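Local coordinates for 5-formyltetrahydrofolate cyclo-ligase family protein (Bacillus anthracis, PDB 2JCB) that probably catalyses the ATP-dependent conversion of 5-formyltetrahydrofolate to 5,10-methenyltetrahydrofolate, and is captured here with ADP and magnesium, at residues R17-I21 against G134-T138; H23-L27 against M61-V65; K79-V83 against V122-I127; V82-C86 against E113-A117. One frame throughout, in Å; residues are numbered along the deposited sequence.

In the fold
Contacts 1 and 2 follow one another along helix 6-26, their centres about 11 Å apart, while contacts 3 and 4 branch from the shared V82-V83 of strand 80-87, their centres about 12 Å apart. Contacts 1 and 3 lie on opposite sides of the chain's centre, with centres about 26 Å apart. Contact 1 is buried and apolar, except where R17 reaches ADP; contact 2, at the surface, relies on an asparagine amide, a methionine and a water. Contact 3 is largely buried, valine and isoleucine packing beneath an arginine-glutamate bridge. Contact 4, partly buried, sets prolines beside a glutamate that takes a backbone N-H and, weakly, a lysine.

Contact 1: R17-I21 against G134-T138; sequences RKQII and GVAYT. With ADP (adenosine-5'-diphosphate), chain C.
V135 is the bump of this contact: its forked side chain enters the shallow hollow that R17, I20 and I21 form on one face of their helix. Branch CG1, set anti to the backbone N (chi1 180°), makes the closer contacts, with V135 CG1 3.8 Å from I20 CB and 4.0 Å from I21 CG1. It also lies over the helix backbone, V135 CG1 being 3.9 Å from R17 O, the carbonyl that accepts from I21 N. The other branch covers the rim, where V135 CG2 is 4.1 Å from both R17 CG and I21 CD1. I20 and V135 lie alongside each other pointing opposite ways, with I20 CG2 3.5 Å from V135 O. A136 adds a smaller bump, A136 CB lying 4.3 Å from I20 CG1.

Beyond its CG, R17 leaves the apolar patch. A bend at chi3 (-83°) turns the guanidinium toward ADP, and R17 NH2 donates to ADP O2B, on the beta phosphate, at 2.7 Å, near the guanidinium plane, with an N-H...O angle of 143°. NE is held by G145 O, so two bonds fix the group's rotation in the nucleotide pocket. V135 and A136 both face I144, a classic beta bulge within the small sheet of 136-137 and 143-144; the same two residues pack this sheet against helix 6-26, and Y146 touches V135 and I21.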
loop_
_atom_site.group_PDB
_atom_site.type_symbol
_atom_site.label_atom_id
_atom_site.label_comp_id
_atom_site.label_asym_id
_atom_site.label_seq_id
_atom_site.Cartn_x
_atom_site.Cartn_y
_atom_site.Cartn_z
ATOM N N ARG A 17 -3.152 -13.954 -6.698
ATOM C CA ARG A 17 -3.380 -12.530 -7.095
ATOM C C ARG A 17 -4.751 -12.436 -7.788
ATOM O O ARG A 17 -5.593 -11.648 -7.392
ATOM C CB ARG A 17 -2.271 -12.034 -8.022
ATOM C CG ARG A 17 -2.091 -10.504 -8.049
ATOM C CD ARG A 17 -0.936 -10.111 -9.023
ATOM N NE ARG A 17 0.387 -10.218 -8.387
ATOM C CZ ARG A 17 1.469 -10.823 -8.864
ATOM N NH1 ARG A 17 1.495 -11.415 -10.073
ATOM N NH2 ARG A 17 2.578 -10.802 -8.129
ATOM N N LYS A 18 -4.962 -13.289 -8.785
ATOM C CA LYS A 18 -6.253 -13.387 -9.504
ATOM C C LYS A 18 -7.459 -13.586 -8.552
ATOM O O LYS A 18 -8.427 -12.809 -8.584
ATOM C CB LYS A 18 -6.175 -14.505 -10.563
ATOM C CG LYS A 18 -7.299 -14.579 -11.621
ATOM C CD LYS A 18 -7.146 -15.809 -12.551
ATOM C CE LYS A 18 -8.373 -16.034 -13.468
ATOM N NZ LYS A 18 -8.604 -17.474 -13.856
ATOM N N GLN A 19 -7.366 -14.598 -7.695
ATOM C CA GLN A 19 -8.455 -14.953 -6.765
ATOM C C GLN A 19 -8.852 -13.837 -5.802
ATOM O O GLN A 19 -10.042 -13.582 -5.592
ATOM C CB GLN A 19 -8.135 -16.294 -6.058
ATOM C CG GLN A 19 -8.826 -16.547 -4.701
ATOM C CD GLN A 19 -8.200 -17.720 -3.939
ATOM O OE1 GLN A 19 -7.575 -17.555 -2.884
ATOM N NE2 GLN A 19 -8.359 -18.900 -4.487
ATOM N N ILE A 20 -7.864 -13.158 -5.200
ATOM C CA ILE A 20 -8.128 -12.097 -4.252
ATOM C C ILE A 20 -8.665 -10.836 -4.940
ATOM O O ILE A 20 -9.576 -10.216 -4.429
ATOM C CB ILE A 20 -6.882 -11.766 -3.378
ATOM C CG1 ILE A 20 -6.480 -12.922 -2.474
ATOM C CG2 ILE A 20 -7.194 -10.658 -2.468
ATOM C CD1 ILE A 20 -7.555 -13.250 -1.476
ATOM N N ILE A 21 -8.118 -10.495 -6.099
ATOM C CA ILE A 21 -8.615 -9.377 -6.926
ATOM C C ILE A 21 -10.076 -9.559 -7.340
ATOM O O ILE A 21 -10.868 -8.640 -7.278
ATOM C CB ILE A 21 -7.645 -9.078 -8.132
ATOM C CG1 ILE A 21 -6.355 -8.460 -7.569
ATOM C CG2 ILE A 21 -8.327 -8.104 -9.191
ATOM C CD1 ILE A 21 -5.216 -8.196 -8.575
ATOM N N GLY A 134 -1.155 -3.586 -1.649
ATOM C CA GLY A 134 -0.883 -4.985 -1.857
ATOM C C GLY A 134 -2.146 -5.722 -2.061
ATOM O O GLY A 134 -3.216 -5.132 -1.837
ATOM N N VAL A 135 -1.975 -6.960 -2.511
ATOM C CA VAL A 135 -3.084 -7.871 -2.827
ATOM C C VAL A 135 -3.313 -8.865 -1.682
ATOM O O VAL A 135 -4.432 -9.014 -1.200
ATOM C CB VAL A 135 -2.949 -8.568 -4.226
ATOM C CG1 VAL A 135 -4.105 -9.472 -4.454
ATOM C CG2 VAL A 135 -2.905 -7.507 -5.307
ATOM N N ALA A 136 -2.299 -9.646 -1.332
ATOM C CA ALA A 136 -2.532 -10.688 -0.311
ATOM C C ALA A 136 -1.409 -10.687 0.697
ATOM O O ALA A 136 -0.279 -10.268 0.388
ATOM C CB ALA A 136 -2.614 -12.025 -0.949
ATOM N N TYR A 137 -1.711 -11.130 1.925
ATOM C CA TYR A 137 -0.700 -11.101 2.983
ATOM C C TYR A 137 -0.803 -12.333 3.854
ATOM O O TYR A 137 -1.862 -12.970 3.907
ATOM C CB TYR A 137 -0.915 -9.878 3.880
ATOM C CG TYR A 137 -0.981 -8.503 3.187
ATOM C CD1 TYR A 137 0.157 -7.721 3.064
ATOM C CD2 TYR A 137 -2.184 -8.036 2.660
ATOM C CE1 TYR A 137 0.068 -6.468 2.388
ATOM C CE2 TYR A 137 -2.298 -6.816 2.012
ATOM C CZ TYR A 137 -1.165 -6.035 1.900
ATOM O OH TYR A 137 -1.291 -4.823 1.232
ATOM N N THR A 138 0.273 -12.631 4.567
ATOM C CA THR A 138 0.198 -13.644 5.644
ATOM C C THR A 138 0.380 -12.969 7.007
ATOM O O THR A 138 0.762 -11.790 7.076
ATOM C CB THR A 138 1.238 -14.743 5.489
ATOM O OG1 THR A 138 2.535 -14.202 5.772
ATOM C CG2 THR A 138 1.164 -15.295 4.091
HETATM P PB ADP C . 4.795 -8.442 -6.494
HETATM O O1B ADP C . 4.327 -7.105 -7.060
HETATM O O2B ADP C . 3.644 -9.295 -6.106
HETATM O O3B ADP C . 5.847 -8.145 -5.447
HETATM P PA ADP C . 6.787 -10.184 -7.735
HETATM O O1A ADP C . 7.245 -10.556 -6.350
HETATM O O2A ADP C . 6.532 -11.283 -8.640
HETATM O O3A ADP C . 5.505 -9.190 -7.721
HETATM O "O5'" ADP C . 7.978 -9.332 -8.421
HETATM C "C5'" ADP C . 7.802 -9.051 -9.826
HETATM C "C4'" ADP C . 9.128 -9.005 -10.544
HETATM O "O4'" ADP C . 9.962 -8.084 -9.860
HETATM C "C3'" ADP C . 9.792 -10.376 -10.486
HETATM O "O3'" ADP C . 10.054 -10.766 -11.819
HETATM C "C2'" ADP C . 11.060 -10.156 -9.687
HETATM O "O2'" ADP C . 12.173 -10.727 -10.313
HETATM C "C1'" ADP C . 11.257 -8.650 -9.675
HETATM N N9 ADP C . 11.910 -8.130 -8.445
HETATM C C8 ADP C . 11.323 -7.976 -7.243
HETATM N N7 ADP C . 12.194 -7.437 -6.358
HETATM C C5 ADP C . 13.362 -7.236 -6.971
HETATM C C6 ADP C . 14.684 -6.668 -6.592
HETATM N N6 ADP C . 14.923 -6.230 -5.340
HETATM N N1 ADP C . 15.614 -6.565 -7.542
HETATM C C2 ADP C . 15.402 -7.008 -8.798
HETATM N N3 ADP C . 14.222 -7.511 -9.212
HETATM C C4 ADP C . 13.165 -7.643 -8.368
#

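Contact 2: H23-L27 against M61-V65; sequences HMNSL and MENEV
N63 turns its side-chain amide toward the last turn of the helix, and the M24 chain lies against N63 CB. The ND2 edge of the amide faces the carbonyls at the helix end. N63 ND2 donates to M24 O at 3.1 Å, at an N-H...O angle of 153°. The acceptor lies close to the amide plane, while the donor is tilted 17° from the carbonyl plane. M24 O also takes the N-H of L27, so two donors grip it. A water completes the grip on the amide: it accepts from N63 ND2 and donates to L27 O at 2.6 Å.

The M24 side chain packs against the turn. M24 CG, anti to the backbone N, rests 3.8 Å from N63 CB. Beyond it the extended chain (chi2 172°) brings M24 SD to 3.8 Å from E64 CA; the bend at chi3 turns only the terminal CE. The E64 chain passes the same sulfur, with E64 CG 4.0 Å from M24 SD. At the outer margin the amide of N25 and the carboxylate of E62 stand almost perpendicular, and only N25 OD1 approaches, 4.0 Å from E62 CB.

Residues M61 to E64 form a type II' beta turn, closed by E64 N to M61 O. E64 OE1 reinforces it by accepting from M61 N, which meets it from above the carboxylate plane. The arrangement is a polar side chain from a beta turn binding a carbonyl in the last turn of a helix, here joining helix 6-26 to the loop between strand 54-56 and helix 68-76.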
loop_
_atom_site.group_PDB
_atom_site.type_symbol
_atom_site.label_atom_id
_atom_site.label_comp_id
_atom_site.label_asym_id
_atom_site.label_seq_id
_atom_site.Cartn_x
_atom_site.Cartn_y
_atom_site.Cartn_z
ATOM N N HIS A 23 -12.233 -11.416 -5.716
ATOM C CA HIS A 23 -12.988 -11.268 -4.493
ATOM C C HIS A 23 -13.179 -9.767 -4.203
ATOM O O HIS A 23 -14.276 -9.340 -3.887
ATOM C CB HIS A 23 -12.281 -11.995 -3.344
ATOM C CG HIS A 23 -13.108 -12.123 -2.101
ATOM N ND1 HIS A 23 -13.878 -11.092 -1.602
ATOM C CD2 HIS A 23 -13.276 -13.163 -1.247
ATOM C CE1 HIS A 23 -14.503 -11.498 -0.512
ATOM N NE2 HIS A 23 -14.146 -12.747 -0.267
ATOM N N MET A 24 -12.119 -8.979 -4.335
ATOM C CA MET A 24 -12.177 -7.550 -4.047
ATOM C C MET A 24 -13.174 -6.847 -4.964
ATOM O O MET A 24 -13.974 -6.032 -4.522
ATOM C CB MET A 24 -10.801 -6.902 -4.195
ATOM C CG MET A 24 -10.725 -5.548 -3.556
ATOM S SD MET A 24 -9.027 -5.038 -3.598
ATOM C CE MET A 24 -8.263 -6.001 -2.344
ATOM N N ASN A 25 -13.092 -7.171 -6.245
ATOM C CA ASN A 25 -14.023 -6.650 -7.233
ATOM C C ASN A 25 -15.478 -7.041 -6.966
ATOM O O ASN A 25 -16.390 -6.313 -7.374
ATOM C CB ASN A 25 -13.584 -7.065 -8.634
ATOM C CG ASN A 25 -12.389 -6.248 -9.122
ATOM O OD1 ASN A 25 -12.260 -5.061 -8.807
ATOM N ND2 ASN A 25 -11.527 -6.876 -9.912
ATOM N N SER A 26 -15.709 -8.185 -6.319
ATOM C CA SER A 26 -17.064 -8.584 -6.009
ATOM C C SER A 26 -17.660 -7.875 -4.791
ATOM O O SER A 26 -18.890 -7.979 -4.595
ATOM C CB SER A 26 -17.178 -10.112 -5.820
ATOM O OG SER A 26 -16.499 -10.470 -4.616
ATOM N N LEU A 27 -16.830 -7.187 -3.996
ATOM C CA LEU A 27 -17.294 -6.519 -2.775
ATOM C C LEU A 27 -18.459 -5.587 -3.062
ATOM O O LEU A 27 -18.353 -4.735 -3.940
ATOM C CB LEU A 27 -16.202 -5.686 -2.116
ATOM C CG LEU A 27 -15.261 -6.274 -1.095
ATOM C CD1 LEU A 27 -14.464 -5.074 -0.500
ATOM C CD2 LEU A 27 -15.996 -7.112 -0.046
ATOM N N MET A 61 -7.486 2.407 -5.899
ATOM C CA MET A 61 -8.308 2.221 -7.110
ATOM C C MET A 61 -9.350 1.144 -6.898
ATOM O O MET A 61 -9.236 0.333 -5.966
ATOM C CB MET A 61 -7.424 1.794 -8.274
ATOM C CG MET A 61 -6.586 2.931 -8.831
ATOM S SD MET A 61 -5.481 2.439 -10.172
ATOM C CE MET A 61 -6.356 1.073 -10.947
ATOM N N GLU A 62 -10.344 1.095 -7.792
ATOM C CA GLU A 62 -11.445 0.100 -7.679
ATOM C C GLU A 62 -11.843 -0.112 -6.227
ATOM O O GLU A 62 -12.187 0.852 -5.556
ATOM C CB GLU A 62 -11.129 -1.248 -8.364
ATOM C CG GLU A 62 -9.702 -1.797 -8.190
ATOM C CD GLU A 62 -8.780 -1.457 -9.367
ATOM O OE1 GLU A 62 -7.537 -1.498 -9.176
ATOM O OE2 GLU A 62 -9.302 -1.149 -10.471
ATOM N N ASN A 63 -11.833 -1.366 -5.758
ATOM C CA ASN A 63 -12.358 -1.658 -4.420
ATOM C C ASN A 63 -11.263 -1.799 -3.333
ATOM O O ASN A 63 -11.548 -2.231 -2.204
ATOM C CB ASN A 63 -13.306 -2.862 -4.446
ATOM C CG ASN A 63 -14.764 -2.490 -4.902
ATOM O OD1 ASN A 63 -15.157 -1.322 -4.869
ATOM N ND2 ASN A 63 -15.567 -3.498 -5.243
ATOM N N GLU A 64 -10.026 -1.379 -3.652
ATOM C CA GLU A 64 -8.944 -1.388 -2.659
ATOM C C GLU A 64 -9.310 -0.524 -1.467
ATOM O O GLU A 64 -9.946 0.555 -1.622
ATOM C CB GLU A 64 -7.660 -0.787 -3.248
ATOM C CG GLU A 64 -7.101 -1.650 -4.324
ATOM C CD GLU A 64 -6.287 -0.888 -5.348
ATOM O OE1 GLU A 64 -5.863 0.257 -5.032
ATOM O OE2 GLU A 64 -6.118 -1.438 -6.486
ATOM N N VAL A 65 -8.884 -0.934 -0.257
ATOM C CA VAL A 65 -9.105 -0.021 0.896
ATOM C C VAL A 65 -8.857 1.477 0.560
ATOM O O VAL A 65 -7.784 1.867 0.056
ATOM C CB VAL A 65 -8.242 -0.403 2.151
ATOM C CG1 VAL A 65 -8.447 0.649 3.297
ATOM C CG2 VAL A 65 -8.489 -1.912 2.528
HETATM O O HOH W 1 -18.589 -2.897 -5.730
#

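Contact 3: K79-V83 against V122-I127; sequences KRVVV and VNADEI
R80 stretches from its strand to lie beside V122 and end at E126. Its CB points toward the 122-127 segment, and CG and CD carry the chain outward, CG anti to the backbone N (chi1 173°), before it bends at chi3. NE bonds to T54 OG1, the outside partner that fixes the start of the guanidinium. Next, R80 CZ lies 4.0 Å from V122 CG1, which sits over one face of the flat group, displaced toward its rim; the same methyl is 3.7 Å from R80 NH2. R80 NH1 is 3.0 Å from a water that donates in turn to E126 OE2.

At the tip, R80 NH2 donates to E126 OE2 at 3.1 Å in a salt bridge with an angle of 158°. The guanidinium and carboxylate are nearly coplanar, 16° apart, and OE2 is met on its anti lone pair, away from the other oxygen. The direct bond and the water thus both engage E126 OE2, which probably limits rotation of the guanidinium.

Beneath the charges, V82 splits its methyls: V82 CG1 is 3.6 Å from V122 CG2, and V82 CG2 is 3.8 Å from I127 CD1. F95 of strand 92-98 covers V82 and I127. After V122 come an Asx turn, N123 OD1 accepting from D125 N, and a 3-10 turn, in a connection between strands 120-121 and 129-131 that packs on interior strand 80-87 in the mixed sheet of this Rossmann-like fold.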
loop_
_atom_site.group_PDB
_atom_site.type_symbol
_atom_site.label_atom_id
_atom_site.label_comp_id
_atom_site.label_asym_id
_atom_site.label_seq_id
_atom_site.Cartn_x
_atom_site.Cartn_y
_atom_site.Cartn_z
ATOM N N LYS A 79 0.450 16.631 8.641
ATOM C CA LYS A 79 1.483 15.720 8.229
ATOM C C LYS A 79 1.781 15.999 6.760
ATOM O O LYS A 79 0.874 16.414 6.034
ATOM C CB LYS A 79 1.004 14.264 8.354
ATOM C CG LYS A 79 0.551 13.930 9.779
ATOM C CD LYS A 79 0.243 12.436 9.798
ATOM C CE LYS A 79 -0.339 12.001 11.130
ATOM N NZ LYS A 79 0.607 12.233 12.252
ATOM N N ARG A 80 3.011 15.723 6.325
ATOM C CA ARG A 80 3.395 15.868 4.926
ATOM C C ARG A 80 3.015 14.554 4.287
ATOM O O ARG A 80 3.238 13.505 4.878
ATOM C CB ARG A 80 4.905 16.088 4.818
ATOM C CG ARG A 80 5.431 16.088 3.427
ATOM C CD ARG A 80 6.806 16.696 3.375
ATOM N NE ARG A 80 7.772 15.870 4.090
ATOM C CZ ARG A 80 9.088 16.054 4.042
ATOM N NH1 ARG A 80 9.579 17.038 3.305
ATOM N NH2 ARG A 80 9.907 15.229 4.707
ATOM N N VAL A 81 2.407 14.638 3.104
ATOM C CA VAL A 81 1.939 13.453 2.395
ATOM C C VAL A 81 2.747 13.300 1.101
ATOM O O VAL A 81 2.888 14.253 0.337
ATOM C CB VAL A 81 0.433 13.568 2.026
ATOM C CG1 VAL A 81 0.036 12.449 1.132
ATOM C CG2 VAL A 81 -0.460 13.479 3.261
ATOM N N VAL A 82 3.293 12.106 0.914
ATOM C CA VAL A 82 4.047 11.742 -0.329
ATOM C C VAL A 82 3.430 10.524 -1.021
ATOM O O VAL A 82 3.105 9.513 -0.384
ATOM C CB VAL A 82 5.597 11.624 -0.142
ATOM C CG1 VAL A 82 6.161 12.901 0.435
ATOM C CG2 VAL A 82 5.969 10.431 0.724
ATOM N N VAL A 83 3.319 10.606 -2.354
ATOM C CA VAL A 83 2.712 9.536 -3.169
ATOM C C VAL A 83 3.682 9.179 -4.328
ATOM O O VAL A 83 4.462 10.049 -4.757
ATOM C CB VAL A 83 1.366 10.039 -3.744
ATOM C CG1 VAL A 83 0.348 10.217 -2.598
ATOM C CG2 VAL A 83 1.549 11.443 -4.422
ATOM N N VAL A 122 10.739 13.475 -2.259
ATOM C CA VAL A 122 11.162 13.356 -0.853
ATOM C C VAL A 122 11.986 12.066 -0.690
ATOM O O VAL A 122 11.552 10.991 -1.095
ATOM C CB VAL A 122 9.944 13.413 0.119
ATOM C CG1 VAL A 122 10.391 13.257 1.564
ATOM C CG2 VAL A 122 9.234 14.738 -0.017
ATOM N N ASN A 123 13.183 12.213 -0.129
ATOM C CA ASN A 123 14.122 11.105 0.128
ATOM C C ASN A 123 13.519 10.095 1.089
ATOM O O ASN A 123 12.822 10.496 2.018
ATOM C CB ASN A 123 15.410 11.692 0.741
ATOM C CG ASN A 123 16.594 10.726 0.705
ATOM O OD1 ASN A 123 16.594 9.664 1.346
ATOM N ND2 ASN A 123 17.637 11.120 -0.011
ATOM N N ALA A 124 13.767 8.802 0.852
ATOM C CA ALA A 124 13.287 7.723 1.733
ATOM C C ALA A 124 13.639 7.923 3.221
ATOM O O ALA A 124 12.837 7.578 4.096
ATOM C CB ALA A 124 13.810 6.380 1.250
ATOM N N ASP A 125 14.800 8.502 3.510
ATOM C CA ASP A 125 15.198 8.699 4.904
ATOM C C ASP A 125 14.411 9.844 5.583
ATOM O O ASP A 125 14.591 10.112 6.772
ATOM C CB ASP A 125 16.730 8.884 5.011
ATOM C CG ASP A 125 17.214 10.191 4.408
ATOM O OD1 ASP A 125 16.409 11.163 4.329
ATOM O OD2 ASP A 125 18.417 10.266 4.032
ATOM N N GLU A 126 13.543 10.521 4.828
ATOM C CA GLU A 126 12.676 11.600 5.361
ATOM C C GLU A 126 11.199 11.178 5.511
ATOM O O GLU A 126 10.344 11.967 5.936
ATOM C CB GLU A 126 12.754 12.805 4.431
ATOM C CG GLU A 126 14.028 13.551 4.596
ATOM C CD GLU A 126 14.001 14.891 3.901
ATOM O OE1 GLU A 126 15.088 15.328 3.467
ATOM O OE2 GLU A 126 12.894 15.494 3.806
ATOM N N ILE A 127 10.906 9.941 5.167
ATOM C CA ILE A 127 9.549 9.449 5.195
ATOM C C ILE A 127 9.429 8.559 6.449
ATOM O O ILE A 127 10.166 7.596 6.573
ATOM C CB ILE A 127 9.190 8.650 3.895
ATOM C CG1 ILE A 127 9.365 9.534 2.624
ATOM C CG2 ILE A 127 7.783 8.002 4.025
ATOM C CD1 ILE A 127 9.291 8.779 1.279
HETATM O O HOH W 2 12.098 17.182 1.767
#

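Contact 4: V82-C86 against E113-A117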
loop_
_atom_site.group_PDB
_atom_site.type_symbol
_atom_site.label_atom_id
_atom_site.label_comp_id
_atom_site.label_asym_id
_atom_site.label_seq_id
_atom_site.Cartn_x
_atom_site.Cartn_y
_atom_site.Cartn_z
ATOM N N VAL A 82 3.293 12.106 0.914
ATOM C CA VAL A 82 4.047 11.742 -0.329
ATOM C C VAL A 82 3.430 10.524 -1.021
ATOM O O VAL A 82 3.105 9.513 -0.384
ATOM C CB VAL A 82 5.597 11.624 -0.142
ATOM C CG1 VAL A 82 6.161 12.901 0.435
ATOM C CG2 VAL A 82 5.969 10.431 0.724
ATOM N N VAL A 83 3.319 10.606 -2.354
ATOM C CA VAL A 83 2.712 9.536 -3.169
ATOM C C VAL A 83 3.682 9.179 -4.328
ATOM O O VAL A 83 4.462 10.049 -4.757
ATOM C CB VAL A 83 1.366 10.039 -3.744
ATOM C CG1 VAL A 83 0.348 10.217 -2.598
ATOM C CG2 VAL A 83 1.549 11.443 -4.422
ATOM N N PRO A 84 3.659 7.917 -4.782
ATOM C CA PRO A 84 4.700 7.528 -5.740
ATOM C C PRO A 84 4.390 7.834 -7.201
ATOM O O PRO A 84 3.261 7.702 -7.655
ATOM C CB PRO A 84 4.798 6.009 -5.552
ATOM C CG PRO A 84 3.424 5.602 -5.120
ATOM C CD PRO A 84 2.795 6.766 -4.411
ATOM N N LYS A 85 5.448 8.188 -7.921
ATOM C CA LYS A 85 5.466 8.148 -9.376
ATOM C C LYS A 85 6.373 6.974 -9.775
ATOM O O LYS A 85 7.569 6.953 -9.458
ATOM C CB LYS A 85 5.964 9.472 -9.974
ATOM C CG LYS A 85 5.988 9.444 -11.520
ATOM C CD LYS A 85 6.073 10.826 -12.152
ATOM C CE LYS A 85 6.071 10.745 -13.712
ATOM N NZ LYS A 85 4.789 10.208 -14.338
ATOM N N CYS A 86 5.812 6.031 -10.519
ATOM C CA CYS A 86 6.555 4.847 -10.913
ATOM C C CYS A 86 7.276 5.058 -12.220
ATOM O O CYS A 86 6.738 5.646 -13.167
ATOM C CB CYS A 86 5.632 3.629 -11.014
ATOM S SG CYS A 86 4.857 3.189 -9.478
ATOM N N GLU A 113 -0.942 9.879 -10.562
ATOM C CA GLU A 113 0.424 10.116 -10.071
ATOM C C GLU A 113 0.748 11.598 -9.905
ATOM O O GLU A 113 0.170 12.414 -10.595
ATOM C CB GLU A 113 1.454 9.475 -11.004
ATOM C CG GLU A 113 1.419 7.934 -10.964
ATOM C CD GLU A 113 2.533 7.295 -11.760
ATOM O OE1 GLU A 113 2.883 7.833 -12.842
ATOM O OE2 GLU A 113 3.038 6.245 -11.303
ATOM N N PRO A 114 1.720 11.938 -9.022
ATOM C CA PRO A 114 2.104 13.344 -8.808
ATOM C C PRO A 114 2.719 13.886 -10.095
ATOM O O PRO A 114 3.480 13.172 -10.753
ATOM C CB PRO A 114 3.189 13.251 -7.720
ATOM C CG PRO A 114 3.673 11.832 -7.746
ATOM C CD PRO A 114 2.527 11.010 -8.201
ATOM N N ILE A 115 2.409 15.138 -10.425
ATOM C CA ILE A 115 2.938 15.771 -11.619
ATOM C C ILE A 115 4.364 16.225 -11.286
ATOM O O ILE A 115 4.547 17.071 -10.406
ATOM C CB ILE A 115 2.068 16.996 -12.036
ATOM C CG1 ILE A 115 0.602 16.578 -12.262
ATOM C CG2 ILE A 115 2.686 17.707 -13.233
ATOM C CD1 ILE A 115 -0.393 17.731 -12.265
ATOM N N PRO A 116 5.384 15.615 -11.932
ATOM C CA PRO A 116 6.769 15.981 -11.606
ATOM C C PRO A 116 6.995 17.491 -11.527
ATOM O O PRO A 116 7.628 17.957 -10.589
ATOM C CB PRO A 116 7.576 15.391 -12.767
ATOM C CG PRO A 116 6.823 14.200 -13.159
ATOM C CD PRO A 116 5.346 14.558 -12.964
ATOM N N ALA A 117 6.468 18.256 -12.491
ATOM C CA ALA A 117 6.713 19.699 -12.543
ATOM C C ALA A 117 6.121 20.472 -11.350
ATOM O O ALA A 117 6.589 21.568 -11.028
ATOM C CB ALA A 117 6.209 20.275 -13.867
HETATM O O HOH W 3 2.795 11.986 -13.115
#
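The extended 82-86 segment, in strand 80-87 of the mixed central sheet, meets the end of strand 111-114 steeply: residues 83-86 and 113-116 run 84° apart. K85 CA and E113 CA, 5.5 Å apart, are the nearest pair. Strand 111-114 belongs to a separate two-stranded antiparallel hairpin with 104-108, so the contact seats that hairpin across the sheet of this Rossmann-like fold rather than extending it.

Prolines supply apolar surface. P114 lays its ring against the strand backbone, P114 CD 3.4 Å from P84 O, while V83 CG2 lies 3.9 Å from P114 CD. K85, extended as far as its last bend at chi4, crosses P116 at about a right angle, with K85 CE 3.6 Å from P116 CG. That bend turns NZ back toward the hairpin, where a water bridges it to P114 O. K85 NZ also forms a salt bridge with E113 OE1 at 3.4 Å, its hydrogen bond weak. V107 of the partner strand packs against both K85 and E113.

E113 spans the join with its carboxylate divided: OE1 faces the lysine and OE2 the strand backbone. C86 N donates to E113 OE2 at 2.9 Å, almost straight at 177°, arriving from above the carboxylate plane, 48° out of it.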